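Local coordinates for Udp-n-acetylglucosamine pyrophosphorylase (Trypanosoma brucei, PDB 4BQH), which probably catalyses the formation of UDP-N-acetylglucosamine and diphosphate from UTP and N-acetylglucosamine 1-phosphate, at residues A[147-152]-A[196-201]. Numbering follows the deposited sequence.
Sequences LFMMHC and SYFGLE
L200 N donates a 2.9 Å hydrogen bond to Y197 O, closing a turn that sets L200 against C152 and F198 against the start of helix 147-166. From S196 to G199 every phi is positive; at G199 (93°) a CB would jam against F198 O, so glycine suits the place. F198 supplies the largest share of the contact, its flat apolar ring lying against F148, M149 and C152. M149 CA lies over one face of the F198 ring, offset toward the rim and 4.0 Å from the ring centroid, a CH-pi contact. With CG anti to the backbone N (chi1 180°), the flexible, extended M149 chain runs along the ring's CD1 side: CB comes within 3.5 Å of F198 CD1, and SD makes an oblique Met-aromatic contact. F148 CB meets F198 CE2 at 3.9 Å. The small C152 lets the turn come close, its CB 3.6 Å from F198 CB, while its polarisable SG lies oblique to the ring and 3.5 Å from L200 CD1. F191 and F192 extend the aromatic cluster, and R156 hydrogen-bonds F198 O. The contact joins the helix of crossover 114-119/175-180 to the loop entering strand 205-209 in the next beta-alpha-beta crossover, characteristic of the Rossmann-like GT-A core.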
# COMPACT_ATOMS: atom_id res chain seq x y z
N LEU A 147 -6.95 2.26 -11.90
CA LEU A 147 -6.12 2.56 -10.75
C LEU A 147 -4.64 2.22 -11.02
O LEU A 147 -3.77 3.02 -10.69
CB LEU A 147 -6.66 1.87 -9.49
CG LEU A 147 -8.06 2.34 -9.06
CD1 LEU A 147 -8.52 1.42 -7.93
CD2 LEU A 147 -8.07 3.79 -8.61
N PHE A 148 -4.35 1.08 -11.65
CA PHE A 148 -2.96 0.75 -12.04
C PHE A 148 -2.35 1.86 -12.90
O PHE A 148 -1.25 2.31 -12.64
CB PHE A 148 -2.83 -0.58 -12.78
CG PHE A 148 -2.77 -1.80 -11.89
CD1 PHE A 148 -1.93 -1.85 -10.78
CD2 PHE A 148 -3.50 -2.95 -12.22
CE1 PHE A 148 -1.85 -3.00 -9.99
CE2 PHE A 148 -3.41 -4.12 -11.43
CZ PHE A 148 -2.59 -4.14 -10.31
N MET A 149 -3.09 2.32 -13.90
CA MET A 149 -2.56 3.31 -14.82
C MET A 149 -2.18 4.59 -14.11
O MET A 149 -1.11 5.13 -14.35
CB MET A 149 -3.56 3.60 -15.94
CG MET A 149 -3.06 4.64 -16.93
SD MET A 149 -4.09 4.49 -18.40
CE MET A 149 -3.29 5.68 -19.47
N MET A 150 -3.04 5.07 -13.20
CA MET A 150 -2.76 6.31 -12.48
C MET A 150 -1.55 6.16 -11.54
O MET A 150 -0.76 7.09 -11.42
CB MET A 150 -3.99 6.85 -11.76
CG MET A 150 -4.99 7.50 -12.74
SD MET A 150 -6.52 8.10 -11.97
CE MET A 150 -7.22 6.55 -11.44
N HIS A 151 -1.41 5.00 -10.90
CA HIS A 151 -0.19 4.72 -10.11
C HIS A 151 1.06 4.83 -10.94
O HIS A 151 2.02 5.47 -10.51
CB HIS A 151 -0.24 3.37 -9.41
CG HIS A 151 -0.65 3.44 -7.95
ND1 HIS A 151 -1.89 3.82 -7.58
CD2 HIS A 151 0.04 3.15 -6.78
CE1 HIS A 151 -1.99 3.80 -6.21
NE2 HIS A 151 -0.81 3.40 -5.72
N CYS A 152 1.06 4.23 -12.12
CA CYS A 152 2.24 4.23 -12.98
C CYS A 152 2.57 5.63 -13.51
O CYS A 152 3.74 5.99 -13.66
CB CYS A 152 2.09 3.24 -14.13
SG CYS A 152 1.99 1.52 -13.57
N SER A 196 1.18 -1.78 -22.43
CA SER A 196 2.59 -1.37 -22.53
C SER A 196 3.14 -0.85 -21.20
O SER A 196 3.86 0.15 -21.18
CB SER A 196 2.78 -0.31 -23.63
OG SER A 196 2.35 -0.86 -24.86
N TYR A 197 2.77 -1.53 -20.11
CA TYR A 197 3.23 -1.19 -18.75
C TYR A 197 2.97 0.26 -18.39
O TYR A 197 3.68 0.84 -17.58
CB TYR A 197 4.72 -1.58 -18.54
CG TYR A 197 5.00 -3.01 -18.90
CD1 TYR A 197 4.85 -4.04 -17.96
CD2 TYR A 197 5.38 -3.35 -20.20
CE1 TYR A 197 5.08 -5.38 -18.32
CE2 TYR A 197 5.61 -4.66 -20.56
CZ TYR A 197 5.46 -5.67 -19.63
OH TYR A 197 5.72 -6.96 -20.03
N PHE A 198 1.93 0.83 -19.00
CA PHE A 198 1.47 2.21 -18.72
C PHE A 198 2.58 3.24 -18.84
O PHE A 198 2.59 4.26 -18.15
CB PHE A 198 0.75 2.28 -17.36
CG PHE A 198 -0.37 1.27 -17.22
CD1 PHE A 198 -1.58 1.44 -17.89
CD2 PHE A 198 -0.19 0.11 -16.46
CE1 PHE A 198 -2.59 0.49 -17.78
CE2 PHE A 198 -1.20 -0.84 -16.34
CZ PHE A 198 -2.40 -0.64 -17.00
N GLY A 199 3.49 2.98 -19.77
CA GLY A 199 4.58 3.91 -20.06
C GLY A 199 5.87 3.63 -19.29
O GLY A 199 6.89 4.27 -19.56
N LEU A 200 5.82 2.70 -18.33
CA LEU A 200 7.02 2.27 -17.61
C LEU A 200 7.87 1.31 -18.45
O LEU A 200 7.37 0.70 -19.39
CB LEU A 200 6.66 1.55 -16.30
CG LEU A 200 5.87 2.39 -15.30
CD1 LEU A 200 5.49 1.53 -14.10
CD2 LEU A 200 6.67 3.59 -14.83
N GLU A 201 9.14 1.17 -18.11
CA GLU A 201 9.96 0.10 -18.71
C GLU A 201 9.59 -1.26 -18.15
O GLU A 201 9.44 -1.40 -16.94
CB GLU A 201 11.44 0.34 -18.43
CG GLU A 201 11.99 1.67 -18.94
CD GLU A 201 13.39 1.98 -18.39
OE1 GLU A 201 13.81 1.40 -17.36
OE2 GLU A 201 14.08 2.83 -18.99